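Local coordinates for protein 2-C-methyl-D-erythritol 2,4-cyclodiphosphate synthase (Thermus thermophilus, PDB 1IV2) that catalyses the cyclisation of 4-diphosphocytidyl-2-C-methyl-D-erythritol 2-phosphate to 2-C-methyl-D-erythritol 2,4-cyclodiphosphate with release of CMP, a step of isoprenoid biosynthesis, at residues L96-D101 and I127-K132. The protein carries 3 engineered substitutions. Sequence-based numbering, arbitrary orientation.
Sequences LVLTLD and IGLTFK. With CDP (cytidine-5'-diphosphate), chain M.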
ATOM      1  N   LEU A  96       9.774   0.160  -1.468  1.00 10.91           N
ATOM      2  CA  LEU A  96       8.797   1.192  -1.765  1.00 14.61           C
ATOM      3  C   LEU A  96       8.568   1.285  -3.266  1.00 15.48           C
ATOM      4  O   LEU A  96       9.387   0.809  -4.044  1.00 11.96           O
ATOM      5  CB  LEU A  96       9.259   2.527  -1.180  1.00 13.72           C
ATOM      6  CG  LEU A  96      10.453   3.131  -1.915  1.00 10.69           C
ATOM      7  CD1 LEU A  96      10.473   4.636  -1.654  1.00 19.37           C
ATOM      8  CD2 LEU A  96      11.732   2.443  -1.488  1.00 14.31           C
ATOM      9  N   VAL A  97       7.464   1.912  -3.635  1.00  8.77           N
ATOM     10  CA  VAL A  97       7.051   2.040  -5.034  1.00  6.36           C
ATOM     11  C   VAL A  97       6.864   3.512  -5.353  1.00 10.98           C
ATOM     12  O   VAL A  97       6.136   4.171  -4.589  1.00 11.62           O
ATOM     13  CB  VAL A  97       5.721   1.295  -5.242  1.00 10.90           C
ATOM     14  CG1 VAL A  97       5.257   1.467  -6.675  1.00 11.45           C
ATOM     15  CG2 VAL A  97       5.842  -0.198  -4.914  1.00  8.22           C
ATOM     16  N   LEU A  98       7.456   4.053  -6.394  1.00  7.73           N
ATOM     17  CA  LEU A  98       7.159   5.415  -6.813  1.00 10.02           C
ATOM     18  C   LEU A  98       6.338   5.363  -8.107  1.00 12.47           C
ATOM     19  O   LEU A  98       6.793   4.660  -9.022  1.00 13.78           O
ATOM     20  CB  LEU A  98       8.380   6.257  -7.161  1.00 12.56           C
ATOM     21  CG  LEU A  98       9.487   6.247  -6.111  1.00 15.25           C
ATOM     22  CD1 LEU A  98      10.684   7.025  -6.628  1.00 11.83           C
ATOM     23  CD2 LEU A  98       8.943   6.815  -4.816  1.00 17.72           C
ATOM     24  N   THR A  99       5.246   6.101  -8.076  1.00 10.65           N
ATOM     25  CA  THR A  99       4.308   6.172  -9.187  1.00  9.76           C
ATOM     26  C   THR A  99       4.307   7.579  -9.767  1.00 12.79           C
ATOM     27  O   THR A  99       3.953   8.566  -9.112  1.00 12.95           O
ATOM     28  CB  THR A  99       2.880   5.767  -8.749  1.00 15.46           C
ATOM     29  OG1 THR A  99       2.906   4.465  -8.172  1.00 11.48           O
ATOM     30  CG2 THR A  99       1.943   5.700  -9.955  1.00 12.45           C
ATOM     31  N   LEU A 100       4.733   7.686 -11.014  1.00 12.58           N
ATOM     32  CA  LEU A 100       4.730   8.962 -11.728  1.00 14.20           C
ATOM     33  C   LEU A 100       4.877   8.665 -13.222  1.00 13.21           C
ATOM     34  O   LEU A 100       5.544   7.707 -13.636  1.00 11.67           O
ATOM     35  CB  LEU A 100       5.814   9.894 -11.190  1.00 14.85           C
ATOM     36  CG  LEU A 100       7.260   9.649 -11.608  1.00 15.84           C
ATOM     37  CD1 LEU A 100       8.208  10.762 -11.164  1.00 14.02           C
ATOM     38  CD2 LEU A 100       7.741   8.323 -11.042  1.00 17.08           C
ATOM     39  N   ASP A 101       4.227   9.481 -14.048  1.00 12.93           N
ATOM     40  CA  ASP A 101       4.254   9.209 -15.480  1.00 14.39           C
ATOM     41  C   ASP A 101       5.599   9.606 -16.078  1.00 21.05           C
ATOM     42  O   ASP A 101       6.126   8.886 -16.922  1.00 26.20           O
ATOM     43  CB  ASP A 101       3.160   9.948 -16.230  1.00 17.16           C
ATOM     44  CG  ASP A 101       1.741   9.662 -15.790  1.00 30.63           C
ATOM     45  OD1 ASP A 101       1.507   8.810 -14.920  1.00 18.73           O
ATOM     46  OD2 ASP A 101       0.807  10.318 -16.324  1.00 38.84           O
ATOM     47  N   ILE A 127      17.358  -2.648  -0.123  1.00 11.58           N
ATOM     48  CA  ILE A 127      16.610  -1.510  -0.658  1.00 12.80           C
ATOM     49  C   ILE A 127      15.755  -1.966  -1.836  1.00  8.97           C
ATOM     50  O   ILE A 127      16.292  -2.306  -2.897  1.00 13.17           O
ATOM     51  CB  ILE A 127      17.522  -0.361  -1.114  1.00 10.36           C
ATOM     52  CG1 ILE A 127      18.418   0.150   0.026  1.00 13.11           C
ATOM     53  CG2 ILE A 127      16.682   0.753  -1.744  1.00  8.68           C
ATOM     54  CD1 ILE A 127      17.605   0.800   1.130  1.00 14.42           C
ATOM     55  N   GLY A 128      14.439  -1.984  -1.650  1.00 11.04           N
ATOM     56  CA  GLY A 128      13.595  -2.482  -2.747  1.00 13.15           C
ATOM     57  C   GLY A 128      12.869  -1.282  -3.338  1.00 12.59           C
ATOM     58  O   GLY A 128      11.898  -0.796  -2.754  1.00 15.45           O
ATOM     59  N   LEU A 129      13.362  -0.843  -4.486  1.00 11.58           N
ATOM     60  CA  LEU A 129      12.788   0.330  -5.143  1.00  9.51           C
ATOM     61  C   LEU A 129      12.199  -0.056  -6.492  1.00 12.59           C
ATOM     62  O   LEU A 129      12.962  -0.576  -7.299  1.00 12.48           O
ATOM     63  CB  LEU A 129      13.880   1.389  -5.341  1.00 12.43           C
ATOM     64  CG  LEU A 129      13.429   2.671  -6.051  1.00 12.70           C
ATOM     65  CD1 LEU A 129      12.294   3.369  -5.339  1.00  8.95           C
ATOM     66  CD2 LEU A 129      14.651   3.586  -6.165  1.00 12.85           C
ATOM     67  N   THR A 130      10.904   0.190  -6.702  1.00 13.26           N
ATOM     68  CA  THR A 130      10.320  -0.056  -8.008  1.00  8.95           C
ATOM     69  C   THR A 130       9.569   1.181  -8.497  1.00 16.56           C
ATOM     70  O   THR A 130       9.184   2.005  -7.668  1.00 10.61           O
ATOM     71  CB  THR A 130       9.357  -1.259  -8.011  1.00 18.57           C
ATOM     72  OG1 THR A 130       8.253  -1.030  -7.140  1.00 11.23           O
ATOM     73  CG2 THR A 130      10.074  -2.512  -7.510  1.00 18.23           C
ATOM     74  N   PHE A 131       9.404   1.257  -9.829  1.00 10.02           N
ATOM     75  CA  PHE A 131       8.788   2.431 -10.438  1.00 17.62           C
ATOM     76  C   PHE A 131       7.535   2.060 -11.250  1.00 12.32           C
ATOM     77  O   PHE A 131       7.609   1.070 -11.967  1.00 10.24           O
ATOM     78  CB  PHE A 131       9.753   3.144 -11.391  1.00  9.46           C
ATOM     79  CG  PHE A 131      11.146   3.394 -10.859  1.00 12.13           C
ATOM     80  CD1 PHE A 131      11.334   3.996  -9.622  1.00  9.69           C
ATOM     81  CD2 PHE A 131      12.245   3.014 -11.610  1.00 16.12           C
ATOM     82  CE1 PHE A 131      12.612   4.243  -9.141  1.00 12.72           C
ATOM     83  CE2 PHE A 131      13.527   3.262 -11.142  1.00 17.88           C
ATOM     84  CZ  PHE A 131      13.714   3.860  -9.895  1.00 17.69           C
ATOM     85  N   LYS A 132       6.476   2.846 -11.162  1.00 11.09           N
ATOM     86  CA  LYS A 132       5.301   2.593 -12.006  1.00 14.82           C
ATOM     87  C   LYS A 132       4.900   3.900 -12.685  1.00 12.08           C
ATOM     88  O   LYS A 132       5.148   4.947 -12.077  1.00 11.80           O
ATOM     89  CB  LYS A 132       4.059   2.141 -11.246  1.00 11.40           C
ATOM     90  CG  LYS A 132       4.153   0.917 -10.373  1.00 16.79           C
ATOM     91  CD  LYS A 132       4.719  -0.272 -11.150  1.00 17.58           C
ATOM     92  CE  LYS A 132       3.963  -0.419 -12.474  1.00 21.00           C
ATOM     93  NZ  LYS A 132       4.366  -1.668 -13.169  1.00 24.15           N
TER
HETATM   94  O3B CDP M1602       2.415  -1.536 -17.895  1.00 20.36           O
HETATM   95  PB  CDP M1602       3.488  -1.853 -16.918  1.00 25.36           P
HETATM   96  O1B CDP M1602       2.745  -2.721 -15.941  1.00 28.03           O
HETATM   97  O2B CDP M1602       4.561  -2.673 -17.662  1.00 23.88           O
HETATM   98  O3A CDP M1602       4.293  -0.813 -16.160  1.00 20.74           O
HETATM   99  PA  CDP M1602       4.325   0.751 -16.411  1.00 18.34           P
HETATM  100  O1A CDP M1602       3.633   1.642 -15.314  1.00 18.18           O
HETATM  101  O2A CDP M1602       4.023   1.121 -17.769  1.00 20.01           O
HETATM  102  O5' CDP M1602       5.909   0.938 -16.183  1.00 14.19           O
HETATM  103  C5' CDP M1602       6.803   0.262 -17.023  1.00 11.88           C
HETATM  104  C4' CDP M1602       8.124   0.430 -16.450  1.00 12.41           C
HETATM  105  O4' CDP M1602       8.739   1.734 -16.498  1.00 18.37           O
HETATM  106  C3' CDP M1602       8.324  -0.041 -14.982  1.00 10.61           C
HETATM  107  O3' CDP M1602       8.269  -1.449 -14.646  1.00 16.67           O
HETATM  108  C2' CDP M1602       9.475   0.815 -14.492  1.00 16.69           C
HETATM  109  O2' CDP M1602      10.493   0.026 -15.057  1.00 13.55           O
HETATM  110  C1' CDP M1602       9.791   1.788 -15.569  1.00 15.17           C
HETATM  111  N1  CDP M1602       9.350   3.209 -15.104  1.00 14.33           N
HETATM  112  C2  CDP M1602      10.358   4.246 -15.054  1.00 13.15           C
HETATM  113  O2  CDP M1602      11.539   3.998 -15.361  1.00 16.80           O
HETATM  114  N3  CDP M1602      10.059   5.503 -14.664  1.00 13.96           N
HETATM  115  C4  CDP M1602       8.727   5.879 -14.298  1.00 13.00           C
HETATM  116  N4  CDP M1602       8.486   7.146 -13.934  1.00 11.91           N
HETATM  117  C5  CDP M1602       7.658   4.914 -14.323  1.00 10.85           C
HETATM  118  C6  CDP M1602       8.030   3.635 -14.726  1.00 11.04           C
HETATM  119  O   HOH W   1       9.021  -1.821  -4.396  1.00 10.97           O
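Leu96, Leu98 and Leu100 exchange five backbone hydrogen bonds with Gly128, Thr130 and Lys132, the pattern of neighbouring parallel strands. The set runs from Leu96 N to Gly128 O (2.7 Å) as far as Leu100 N to Lys132 O (3.0 Å). Helix 109-120 connects the two strands in a beta-alpha-beta unit.

Apolar contacts join the side chains on the sheet face that bears Leu96, Leu98, Leu129 and Phe131. CD1 of Leu129 meets CG of Leu96 at 3.9 Å and also reaches CG of Leu98, so one branched residue serves two neighbours. Leu98 sends CD1 to the edge of the Phe131 ring, near the ring plane. Leu112 and Val113 of helix 109-120 pack on Leu129, a buried apolar setting that suits leucine, and Arg109 lies against Phe131.

On the other face Val97 and Thr130, both beta-branched and at home in strands, touch where CG2 of Val97 meets OG1 of Thr130 at 3.4 Å. A water bridges that hydroxyl and Leu96 O. Further along, CG1 of Val97 touches CG of Lys132, whose aliphatic portion thus lies against the strand.

Both segments reach cytidine diphosphate. Leu100 O accepts a hydrogen bond from cytosine N4 (3.0 Å), while CB of Phe131 makes an apolar contact with the base at N1 (3.7 Å). The chain of Lys132 bends at chi2 (-53°) and chi3 (-49°), carrying NZ to the bridging O3A of the diphosphate (3.1 Å), with a weaker bond to O1B; NZ also bonds Asp8 of a neighbouring subunit. A methionine in place of Lys132 would probably leave the diphosphate and that aspartate without their shared ammonium partner. Leu100 and Lys132 thus contribute to nucleotide recognition at two points: a backbone carbonyl reads the base's amino group, and a lysine probably offsets part of the diphosphate charge at the subunit boundary.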